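Local atomic coordinates of aclacinomycin-N/aclacinomycin-A oxidase (Streptomyces galilaeus, PDB entry 2IPI), a protein that oxidises the terminal sugar of aclacinomycins with a bicovalently bound FAD and molecular oxygen, converting aclacinomycin N to aclacinomycin A and then to aclacinomycin Y. Residues Cys90-Val95 / Arg360-Gly365; Trp440-Tyr445 / Asp471-Asp476; Val112-Gly117 / Thr235-Leu240. One frame throughout, in Å; residues are numbered along the deposited sequence.

Contact 1 of 3, residues Cys90-Val95 / Arg360-Gly365; sequences CFEGFV and RTKSKG. With FAD (flavin-adenine dinucleotide), chain F.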
loop_
_atom_site.group_PDB
_atom_site.type_symbol
_atom_site.label_atom_id
_atom_site.label_comp_id
_atom_site.label_asym_id
_atom_site.label_seq_id
_atom_site.Cartn_x
_atom_site.Cartn_y
_atom_site.Cartn_z
ATOM N N CYS A 90 8.094 2.083 -4.650
ATOM C CA CYS A 90 8.287 0.643 -4.728
ATOM C C CYS A 90 9.279 0.077 -3.712
ATOM O O CYS A 90 10.482 0.316 -3.831
ATOM C CB CYS A 90 8.789 0.269 -6.133
ATOM S SG CYS A 90 8.338 -1.444 -6.548
ATOM N N PHE A 91 8.804 -0.662 -2.710
ATOM C CA PHE A 91 9.732 -1.122 -1.655
ATOM C C PHE A 91 10.853 -2.004 -2.186
ATOM O O PHE A 91 11.929 -2.087 -1.595
ATOM C CB PHE A 91 8.969 -1.909 -0.579
ATOM C CG PHE A 91 8.131 -1.029 0.341
ATOM C CD1 PHE A 91 6.821 -1.356 0.625
ATOM C CD2 PHE A 91 8.712 0.098 0.899
ATOM C CE1 PHE A 91 6.065 -0.552 1.462
ATOM C CE2 PHE A 91 7.961 0.918 1.722
ATOM C CZ PHE A 91 6.647 0.575 2.002
ATOM N N GLU A 92 10.618 -2.692 -3.309
ATOM C CA GLU A 92 11.626 -3.612 -3.843
ATOM C C GLU A 92 12.375 -3.026 -5.029
ATOM O O GLU A 92 13.198 -3.656 -5.687
ATOM C CB GLU A 92 10.954 -4.937 -4.208
ATOM C CG GLU A 92 10.672 -5.804 -2.990
ATOM C CD GLU A 92 11.919 -6.591 -2.580
ATOM O OE1 GLU A 92 11.759 -7.675 -1.992
ATOM O OE2 GLU A 92 13.033 -6.088 -2.829
ATOM N N GLY A 93 12.112 -1.742 -5.325
ATOM C CA GLY A 93 12.873 -1.037 -6.333
ATOM C C GLY A 93 12.945 -1.722 -7.687
ATOM O O GLY A 93 13.949 -1.601 -8.377
ATOM N N PHE A 94 11.902 -2.436 -8.037
ATOM C CA PHE A 94 11.684 -3.123 -9.299
ATOM C C PHE A 94 11.986 -2.253 -10.514
ATOM O O PHE A 94 12.564 -2.751 -11.482
ATOM C CB PHE A 94 10.237 -3.591 -9.372
ATOM C CG PHE A 94 9.828 -4.720 -8.463
ATOM C CD1 PHE A 94 8.505 -4.902 -8.123
ATOM C CD2 PHE A 94 10.746 -5.627 -7.965
ATOM C CE1 PHE A 94 8.100 -5.952 -7.318
ATOM C CE2 PHE A 94 10.372 -6.670 -7.148
ATOM C CZ PHE A 94 9.040 -6.845 -6.826
ATOM N N VAL A 95 11.580 -0.987 -10.492
ATOM C CA VAL A 95 11.760 -0.072 -11.615
ATOM C C VAL A 95 13.229 0.173 -11.906
ATOM O O VAL A 95 13.635 0.392 -13.053
ATOM C CB VAL A 95 11.012 1.259 -11.330
ATOM C CG1 VAL A 95 11.374 2.342 -12.339
ATOM C CG2 VAL A 95 9.518 0.987 -11.305
ATOM N N ARG A 360 17.921 3.115 3.106
ATOM C CA ARG A 360 17.908 1.715 2.706
ATOM C C ARG A 360 16.900 0.920 3.530
ATOM O O ARG A 360 16.937 1.011 4.762
ATOM C CB ARG A 360 19.302 1.091 2.842
ATOM C CG ARG A 360 20.415 1.735 2.043
ATOM C CD ARG A 360 21.512 0.699 1.768
ATOM N NE ARG A 360 22.301 1.026 0.593
ATOM C CZ ARG A 360 22.449 0.385 -0.549
ATOM N NH1 ARG A 360 23.245 0.902 -1.480
ATOM N NH2 ARG A 360 21.839 -0.756 -0.819
ATOM N N THR A 361 16.013 0.157 2.899
ATOM C CA THR A 361 15.007 -0.617 3.604
ATOM C C THR A 361 14.755 -2.003 3.003
ATOM O O THR A 361 14.953 -2.271 1.827
ATOM C CB THR A 361 13.625 0.082 3.639
ATOM O OG1 THR A 361 13.120 0.120 2.288
ATOM C CG2 THR A 361 13.708 1.516 4.119
ATOM N N LYS A 362 14.285 -2.894 3.854
ATOM C CA LYS A 362 13.729 -4.188 3.517
ATOM C C LYS A 362 12.461 -4.427 4.312
ATOM O O LYS A 362 12.485 -4.264 5.538
ATOM C CB LYS A 362 14.750 -5.309 3.763
ATOM C CG LYS A 362 14.289 -6.701 3.372
ATOM C CD LYS A 362 13.434 -6.767 2.133
ATOM C CE LYS A 362 13.853 -7.706 1.023
ATOM N NZ LYS A 362 12.648 -8.206 0.280
ATOM N N SER A 363 11.344 -4.789 3.671
ATOM C CA SER A 363 10.138 -5.015 4.469
ATOM C C SER A 363 9.273 -6.157 3.960
ATOM O O SER A 363 9.416 -6.671 2.846
ATOM C CB SER A 363 9.294 -3.734 4.569
ATOM O OG SER A 363 9.265 -3.058 3.330
ATOM N N LYS A 364 8.359 -6.589 4.841
ATOM C CA LYS A 364 7.484 -7.724 4.589
ATOM C C LYS A 364 6.259 -7.689 5.489
ATOM O O LYS A 364 6.345 -7.460 6.704
ATOM C CB LYS A 364 8.200 -9.062 4.776
ATOM C CG LYS A 364 9.411 -8.961 5.684
ATOM C CD LYS A 364 10.102 -10.293 5.805
ATOM C CE LYS A 364 10.011 -11.160 4.575
ATOM N NZ LYS A 364 11.272 -11.256 3.793
ATOM N N GLY A 365 5.099 -7.951 4.877
ATOM C CA GLY A 365 3.847 -7.865 5.572
ATOM C C GLY A 365 3.037 -9.123 5.725
ATOM O O GLY A 365 3.529 -10.216 5.420
HETATM P PA FAD F . 6.353 3.417 -8.092
HETATM O O1A FAD F . 7.626 2.889 -7.789
HETATM O O2A FAD F . 6.434 4.446 -9.128
HETATM O O5B FAD F . 5.355 2.280 -8.523
HETATM C C5B FAD F . 5.197 1.123 -7.807
HETATM C C4B FAD F . 4.712 -0.001 -8.719
HETATM O O4B FAD F . 3.672 0.480 -9.526
HETATM C C3B FAD F . 5.807 -0.428 -9.714
HETATM O O3B FAD F . 5.626 -1.739 -10.109
HETATM C C2B FAD F . 5.558 0.475 -10.909
HETATM O O2B FAD F . 6.054 0.003 -12.133
HETATM C C1B FAD F . 4.048 0.557 -10.855
HETATM N N9A FAD F . 3.492 1.731 -11.556
HETATM C C8A FAD F . 3.828 3.014 -11.372
HETATM N N7A FAD F . 3.107 3.797 -12.162
HETATM C C5A FAD F . 2.316 3.002 -12.882
HETATM C C6A FAD F . 1.358 3.256 -13.856
HETATM N N6A FAD F . 1.084 4.471 -14.140
HETATM N N1A FAD F . 0.696 2.248 -14.399
HETATM C C2A FAD F . 0.947 1.027 -13.988
HETATM N N3A FAD F . 1.838 0.748 -13.055
HETATM C C4A FAD F . 2.529 1.707 -12.515
HETATM N N1 FAD F . 0.521 1.625 0.817
HETATM C C2 FAD F . -0.735 1.506 1.363
HETATM O O2 FAD F . -1.540 0.785 0.960
HETATM N N3 FAD F . -1.041 2.290 2.442
HETATM C C4 FAD F . -0.136 3.186 2.984
HETATM O O4 FAD F . -0.491 3.913 3.868
HETATM C C4X FAD F . 1.130 3.309 2.407
HETATM N N5 FAD F . 2.073 4.155 2.913
HETATM C C5X FAD F . 3.278 4.325 2.313
HETATM C C6 FAD F . 4.189 5.266 2.797
HETATM C C7 FAD F . 5.417 5.379 2.213
HETATM C C7M FAD F . 6.295 6.481 2.708
HETATM C C8 FAD F . 5.740 4.634 1.074
HETATM C C8M FAD F . 6.964 5.001 0.266
HETATM C C9 FAD F . 4.807 3.731 0.616
HETATM C C9A FAD F . 3.593 3.526 1.223
HETATM N N10 FAD F . 2.689 2.594 0.749
HETATM C C10 FAD F . 1.447 2.517 1.307
HETATM C "C1'" FAD F . 3.140 1.378 0.008
HETATM C "C2'" FAD F . 3.209 1.511 -1.514
HETATM O "O2'" FAD F . 4.462 1.613 -2.106
HETATM C "C3'" FAD F . 2.326 2.596 -2.083
HETATM O "O3'" FAD F . 0.996 2.442 -1.695
HETATM C "C4'" FAD F . 2.633 2.572 -3.612
HETATM O "O4'" FAD F . 3.139 1.393 -4.093
HETATM C "C5'" FAD F . 3.526 3.633 -4.210
HETATM O "O5'" FAD F . 3.472 3.587 -5.596
HETATM P P FAD F . 4.372 4.611 -6.357
HETATM O O1P FAD F . 3.715 5.098 -7.517
HETATM O O2P FAD F . 4.725 5.619 -5.454
HETATM O O3P FAD F . 5.738 3.896 -6.710
#
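Glu-92 and Lys-362 approach at a slant, and Lys-362 NZ meets one carboxylate oxygen of Glu-92, OE1, in a buried salt bridge. The distance from Lys-362 NZ to Glu-92 OE1 is 2.5 Å, unusually short, so its exact length is doubtful. The CB of Lys-362 starts away from the loop 90-95. Its CG lies anti to the backbone N (chi1 -177°), and bends at chi2 and chi3 bring the ammonium back. Glu-92 also bends, at chi2 (-82°). Its OE1 accepts a second bond from Val-472 N, while Lys-362 NZ has a second carboxylate in Asp-471. The buried charges are thus shared among several partners.

Phe-91 and Ser-363 make the other half of the contact. Ser-363 OG stands over one face of the phenyl ring, 3.8 Å from Phe-91 CG and displaced toward the rim. The far end of the ring reaches the cofactor, with Phe-91 CE1 3.8 Å from FAD C1'. Phe-91 also touches the bound anthracycline, so its ring lines both pockets. Cys-90 N donates to FAD O1A at 3.3 Å, tying the start of the loop to the pyrophosphate. Cys-90 to Gly-93 form a type I beta turn, with Phe-91 and Glu-92 at its two central positions.

The loop follows strand 82-85 of the FAD-binding domain. Strand 360-368 is outermost in the seven-stranded antiparallel sheet and pairs with 420-428, while helix 434-448 packs on Lys-362 through Leu-438 and Ile-441.

Contact 2 of 3, residues Trp440-Tyr445 / Asp471-Asp476; sequences WIREIY and DVDLVD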
loop_
_atom_site.group_PDB
_atom_site.type_symbol
_atom_site.label_atom_id
_atom_site.label_comp_id
_atom_site.label_asym_id
_atom_site.label_seq_id
_atom_site.Cartn_x
_atom_site.Cartn_y
_atom_site.Cartn_z
ATOM N N TRP A 440 18.324 -9.818 9.904
ATOM C CA TRP A 440 17.356 -9.451 10.918
ATOM C C TRP A 440 15.918 -9.589 10.446
ATOM O O TRP A 440 15.110 -10.280 11.061
ATOM C CB TRP A 440 17.643 -8.000 11.354
ATOM C CG TRP A 440 16.410 -7.253 11.765
ATOM C CD1 TRP A 440 15.671 -6.364 11.036
ATOM C CD2 TRP A 440 15.776 -7.352 13.044
ATOM N NE1 TRP A 440 14.622 -5.910 11.788
ATOM C CE2 TRP A 440 14.660 -6.495 13.021
ATOM C CE3 TRP A 440 16.054 -8.087 14.200
ATOM C CZ2 TRP A 440 13.811 -6.348 14.115
ATOM C CZ3 TRP A 440 15.207 -7.938 15.279
ATOM C CH2 TRP A 440 14.101 -7.079 15.233
ATOM N N ILE A 441 15.570 -8.902 9.347
ATOM C CA ILE A 441 14.165 -8.887 8.945
ATOM C C ILE A 441 13.677 -10.267 8.522
ATOM O O ILE A 441 12.519 -10.636 8.711
ATOM C CB ILE A 441 13.876 -7.907 7.785
ATOM C CG1 ILE A 441 14.992 -7.749 6.761
ATOM C CG2 ILE A 441 13.485 -6.548 8.344
ATOM C CD1 ILE A 441 15.093 -8.882 5.761
ATOM N N ARG A 442 14.591 -11.045 7.925
ATOM C CA ARG A 442 14.116 -12.348 7.460
ATOM C C ARG A 442 13.863 -13.278 8.638
ATOM O O ARG A 442 12.879 -14.013 8.642
ATOM C CB ARG A 442 15.127 -12.964 6.494
ATOM C CG ARG A 442 15.159 -12.287 5.140
ATOM C CD ARG A 442 16.569 -12.392 4.554
ATOM N NE ARG A 442 16.525 -12.124 3.121
ATOM C CZ ARG A 442 17.524 -11.859 2.312
ATOM N NH1 ARG A 442 18.762 -11.807 2.766
ATOM N NH2 ARG A 442 17.274 -11.644 1.024
ATOM N N GLU A 443 14.759 -13.237 9.610
ATOM C CA GLU A 443 14.638 -14.031 10.824
ATOM C C GLU A 443 13.354 -13.786 11.597
ATOM O O GLU A 443 12.700 -14.752 11.990
ATOM C CB GLU A 443 15.834 -13.732 11.738
ATOM C CG GLU A 443 17.069 -14.574 11.458
ATOM C CD GLU A 443 18.350 -13.801 11.711
ATOM O OE1 GLU A 443 19.429 -14.238 11.238
ATOM O OE2 GLU A 443 18.284 -12.745 12.381
ATOM N N ILE A 444 12.935 -12.539 11.863
ATOM C CA ILE A 444 11.693 -12.353 12.602
ATOM C C ILE A 444 10.470 -12.921 11.878
ATOM O O ILE A 444 9.571 -13.514 12.482
ATOM C CB ILE A 444 11.338 -10.870 12.884
ATOM C CG1 ILE A 444 12.408 -9.873 12.496
ATOM C CG2 ILE A 444 10.891 -10.727 14.338
ATOM C CD1 ILE A 444 11.933 -8.434 12.435
ATOM N N TYR A 445 10.459 -12.698 10.567
ATOM C CA TYR A 445 9.343 -13.126 9.737
ATOM C C TYR A 445 9.173 -14.644 9.699
ATOM O O TYR A 445 8.084 -15.147 9.985
ATOM C CB TYR A 445 9.544 -12.608 8.311
ATOM C CG TYR A 445 8.283 -12.575 7.477
ATOM C CD1 TYR A 445 8.047 -13.515 6.492
ATOM C CD2 TYR A 445 7.337 -11.576 7.674
ATOM C CE1 TYR A 445 6.891 -13.482 5.724
ATOM C CE2 TYR A 445 6.185 -11.535 6.914
ATOM C CZ TYR A 445 5.967 -12.486 5.944
ATOM O OH TYR A 445 4.819 -12.433 5.190
ATOM N N ASP A 471 7.792 -8.883 -1.785
ATOM C CA ASP A 471 8.897 -9.545 -1.090
ATOM C C ASP A 471 9.423 -10.697 -1.963
ATOM O O ASP A 471 8.784 -11.734 -2.059
ATOM C CB ASP A 471 8.459 -10.073 0.259
ATOM C CG ASP A 471 9.566 -10.782 1.019
ATOM O OD1 ASP A 471 10.740 -10.458 0.829
ATOM O OD2 ASP A 471 9.242 -11.699 1.806
ATOM N N VAL A 472 10.562 -10.459 -2.594
ATOM C CA VAL A 472 10.995 -11.453 -3.597
ATOM C C VAL A 472 11.547 -12.694 -2.919
ATOM O O VAL A 472 11.813 -13.727 -3.529
ATOM C CB VAL A 472 11.952 -10.755 -4.577
ATOM C CG1 VAL A 472 13.382 -10.792 -4.068
ATOM C CG2 VAL A 472 11.780 -11.378 -5.961
ATOM N N ASP A 473 11.692 -12.645 -1.596
ATOM C CA ASP A 473 12.007 -13.818 -0.793
ATOM C C ASP A 473 10.870 -14.824 -0.871
ATOM O O ASP A 473 11.063 -16.009 -0.564
ATOM C CB ASP A 473 12.254 -13.435 0.672
ATOM C CG ASP A 473 13.478 -12.548 0.825
ATOM O OD1 ASP A 473 13.516 -11.695 1.732
ATOM O OD2 ASP A 473 14.417 -12.727 0.015
ATOM N N LEU A 474 9.682 -14.358 -1.282
ATOM C CA LEU A 474 8.552 -15.277 -1.399
ATOM C C LEU A 474 8.776 -16.301 -2.512
ATOM O O LEU A 474 8.070 -17.310 -2.542
ATOM C CB LEU A 474 7.241 -14.546 -1.665
ATOM C CG LEU A 474 6.729 -13.605 -0.567
ATOM C CD1 LEU A 474 5.262 -13.254 -0.814
ATOM C CD2 LEU A 474 6.930 -14.201 0.814
ATOM N N VAL A 475 9.734 -16.011 -3.377
ATOM C CA VAL A 475 10.063 -16.872 -4.506
ATOM C C VAL A 475 11.413 -17.546 -4.289
ATOM O O VAL A 475 11.903 -18.266 -5.160
ATOM C CB VAL A 475 10.084 -16.066 -5.821
ATOM C CG1 VAL A 475 10.239 -16.990 -7.016
ATOM C CG2 VAL A 475 8.826 -15.215 -5.940
ATOM N N ASP A 476 12.018 -17.339 -3.121
ATOM C CA ASP A 476 13.236 -18.044 -2.749
ATOM C C ASP A 476 12.936 -19.237 -1.831
ATOM O O ASP A 476 12.404 -19.099 -0.729
ATOM C CB ASP A 476 14.209 -17.077 -2.073
ATOM C CG ASP A 476 15.468 -17.779 -1.599
ATOM O OD1 ASP A 476 16.496 -17.687 -2.295
ATOM O OD2 ASP A 476 15.416 -18.425 -0.531
HETATM O O HOH W 1 6.379 -10.941 2.610
#
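Arg-442 reaches from helix 434-448 to Asp-473, and its side chain crosses that of the aspartate at about a right angle. From CB the chain leaves with CG anti to the carbonyl carbon (chi1 -72°) and then runs extended to NE. CG already passes 3.8 Å from Asp-473 OD1. NE gives a weak hydrogen bond to Asp-473 OD1 at 3.3 Å. At the tip, NH2 donates to Asp-473 OD2 at 3.2 Å and meets it on the syn side of the carboxylate. The result is a two-pronged salt bridge at the guanidinium edge, but a twisted one, for the two planes lie 54° apart.

Asp-473 belongs to a short 3-10 segment, 472-475, in the berberine-like C-terminal region of this flavoenzyme family. Leu-474 N bonds back to Asp-471 O at the start of this turn. The stronger partner of Asp-473 is Lys-364, which forms a salt bridge with OD1, so Arg-442 shares the carboxylate with a second cation. Trp-479 packs against Arg-442. Farther along the helix, Tyr-445 is joined to the loop through a water. This water donates to Asp-471 OD2 at 3.1 Å and, weakly, to Tyr-445 OH.

Contact 3 of 3, residues Val112-Gly117 / Thr235-Leu240; sequences VFYDSG and TDPSQL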
loop_
_atom_site.group_PDB
_atom_site.type_symbol
_atom_site.label_atom_id
_atom_site.label_comp_id
_atom_site.label_asym_id
_atom_site.label_seq_id
_atom_site.Cartn_x
_atom_site.Cartn_y
_atom_site.Cartn_z
ATOM N N VAL A 112 -5.815 16.843 -11.605
ATOM C CA VAL A 112 -6.955 16.305 -10.884
ATOM C C VAL A 112 -8.148 17.227 -11.065
ATOM O O VAL A 112 -8.021 18.433 -10.850
ATOM C CB VAL A 112 -6.707 16.166 -9.367
ATOM C CG1 VAL A 112 -7.759 15.228 -8.789
ATOM C CG2 VAL A 112 -5.301 15.677 -9.037
ATOM N N PHE A 113 -9.283 16.654 -11.454
ATOM C CA PHE A 113 -10.464 17.491 -11.652
ATOM C C PHE A 113 -11.698 16.606 -11.620
ATOM O O PHE A 113 -11.587 15.387 -11.547
ATOM C CB PHE A 113 -10.347 18.249 -12.965
ATOM C CG PHE A 113 -10.185 17.400 -14.218
ATOM C CD1 PHE A 113 -11.286 16.961 -14.931
ATOM C CD2 PHE A 113 -8.936 17.050 -14.677
ATOM C CE1 PHE A 113 -11.133 16.192 -16.065
ATOM C CE2 PHE A 113 -8.765 16.282 -15.819
ATOM C CZ PHE A 113 -9.869 15.854 -16.532
ATOM N N TYR A 114 -12.875 17.195 -11.643
ATOM C CA TYR A 114 -14.125 16.494 -11.781
ATOM C C TYR A 114 -14.607 16.553 -13.222
ATOM O O TYR A 114 -14.407 17.555 -13.909
ATOM C CB TYR A 114 -15.175 17.145 -10.875
ATOM C CG TYR A 114 -16.545 16.545 -11.057
ATOM C CD1 TYR A 114 -16.812 15.212 -10.760
ATOM C CD2 TYR A 114 -17.564 17.354 -11.537
ATOM C CE1 TYR A 114 -18.080 14.704 -10.944
ATOM C CE2 TYR A 114 -18.828 16.844 -11.714
ATOM C CZ TYR A 114 -19.083 15.517 -11.422
ATOM O OH TYR A 114 -20.356 15.047 -11.609
ATOM N N ASP A 115 -15.258 15.509 -13.717
ATOM C CA ASP A 115 -15.881 15.646 -15.031
ATOM C C ASP A 115 -17.394 15.519 -14.906
ATOM O O ASP A 115 -17.896 14.418 -14.675
ATOM C CB ASP A 115 -15.378 14.614 -16.025
ATOM C CG ASP A 115 -15.878 14.901 -17.429
ATOM O OD1 ASP A 115 -15.012 14.873 -18.332
ATOM O OD2 ASP A 115 -17.072 15.139 -17.666
ATOM N N SER A 116 -18.095 16.643 -15.036
ATOM C CA SER A 116 -19.550 16.635 -14.921
ATOM C C SER A 116 -20.155 15.628 -15.894
ATOM O O SER A 116 -21.166 14.987 -15.606
ATOM C CB SER A 116 -20.146 18.021 -15.169
ATOM O OG SER A 116 -19.180 19.038 -15.020
ATOM N N GLY A 117 -19.498 15.505 -17.050
ATOM C CA GLY A 117 -20.033 14.599 -18.059
ATOM C C GLY A 117 -20.119 13.191 -17.481
ATOM O O GLY A 117 -21.201 12.639 -17.301
ATOM N N THR A 235 -25.937 14.391 -9.690
ATOM C CA THR A 235 -24.928 15.126 -10.442
ATOM C C THR A 235 -24.085 16.045 -9.572
ATOM O O THR A 235 -23.211 16.745 -10.087
ATOM C CB THR A 235 -25.608 15.970 -11.546
ATOM O OG1 THR A 235 -26.552 16.873 -10.945
ATOM C CG2 THR A 235 -26.401 15.079 -12.486
ATOM N N ASP A 236 -24.334 16.066 -8.268
ATOM C CA ASP A 236 -23.587 16.897 -7.323
ATOM C C ASP A 236 -22.268 16.247 -6.936
ATOM O O ASP A 236 -22.324 15.187 -6.298
ATOM C CB ASP A 236 -24.428 17.126 -6.063
ATOM C CG ASP A 236 -23.827 18.196 -5.169
ATOM O OD1 ASP A 236 -22.591 18.338 -5.108
ATOM O OD2 ASP A 236 -24.595 18.930 -4.506
ATOM N N PRO A 237 -21.123 16.808 -7.312
ATOM C CA PRO A 237 -19.843 16.122 -7.040
ATOM C C PRO A 237 -19.605 15.900 -5.550
ATOM O O PRO A 237 -19.077 14.866 -5.153
ATOM C CB PRO A 237 -18.783 17.066 -7.612
ATOM C CG PRO A 237 -19.530 17.855 -8.642
ATOM C CD PRO A 237 -20.887 18.068 -8.031
ATOM N N SER A 238 -19.993 16.823 -4.687
ATOM C CA SER A 238 -19.741 16.748 -3.254
ATOM C C SER A 238 -20.352 15.509 -2.605
ATOM O O SER A 238 -20.044 15.203 -1.449
ATOM C CB SER A 238 -20.292 17.980 -2.533
ATOM O OG SER A 238 -20.321 19.150 -3.325
ATOM N N GLN A 239 -21.232 14.799 -3.294
ATOM C CA GLN A 239 -21.929 13.646 -2.737
ATOM C C GLN A 239 -21.602 12.390 -3.550
ATOM O O GLN A 239 -22.311 11.391 -3.407
ATOM C CB GLN A 239 -23.437 13.828 -2.721
ATOM C CG GLN A 239 -23.979 14.915 -1.806
ATOM C CD GLN A 239 -25.459 14.705 -1.567
ATOM O OE1 GLN A 239 -25.897 13.852 -0.791
ATOM N NE2 GLN A 239 -26.257 15.513 -2.269
ATOM N N LEU A 240 -20.552 12.478 -4.361
ATOM C CA LEU A 240 -20.204 11.353 -5.241
ATOM C C LEU A 240 -19.023 10.570 -4.704
ATOM O O LEU A 240 -18.664 9.515 -5.254
ATOM C CB LEU A 240 -19.947 11.829 -6.681
ATOM C CG LEU A 240 -21.205 12.251 -7.454
ATOM C CD1 LEU A 240 -20.923 12.449 -8.932
ATOM C CD2 LEU A 240 -22.329 11.244 -7.242
#
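Tyr-114 lays its ring against Pro-237 and carries most of this contact. Before it, Val-112 packs on Val-123, and Phe-113 forms backbone hydrogen bonds with Ala-122 of the neighbouring strand 120-123. Strand 112-115 is outermost in the five-stranded antiparallel sheet of the FAD-binding domain.

At Tyr-114 the side chain turns to the loop 235-240. CG sits anti to the backbone N (chi1 175°), which sends the ring out across the proline. Pro-237 CG lies over one ring face, 3.6 Å from the ring centroid of Tyr-114 and 24° off the normal. This is a CH-pi contact. It is displaced toward one side of the ring, with Pro-237 CG 3.3 Å from Tyr-114 CE2. Leu-240 comes to the phenol end obliquely. Its CD1 is 3.8 Å from Tyr-114 OH and 4.1 Å from Tyr-114 CE1. Phe-121 and Trp-140 also contact the tyrosine.

After Asp-115 the strand ends and the chain runs into a loop. Asp-115 OD2 accepts from Lys-118 N there. The facing loop has its own brace: Asp-236 OD1 takes bonds from both Ser-238 N and Ser-238 OG, each at 3.0 Å. The first of these makes an Asx turn around Pro-237. Leu-240 N then bonds to Pro-237 O at 2.9 Å, which closes the short turn.

No hydrogen bond links the two segments. The contact therefore rests on CH-pi and apolar packing, while the bonds of Asp-236 to Ser-238 lie within the loop and are consistent with setting its shape.

Contacts 1 and 2 adjoin, with centres 11 Å apart, and share a network of charges. Lys-364 of strand 360-368 puts its NZ 2.9 Å from Asp-471 OD2 in a salt bridge. Gly-365 O lies 2.6 Å from Tyr-445 OH, a probable hydrogen bond. Lys-364 CD also packs on Tyr-445 CG, at 3.4 Å. Contact 1 borders both FAD and the anthracycline, and the side chain of Phe-91 is about 4 Å from that of the active-site residue Tyr-469. Contact 2 lies farther from this residue: the side chain of Asp-473 is about 11 Å from that of Tyr-469. Contact 3 is remote, its centre 36 Å from that of contact 1 and 44 Å from that of contact 2.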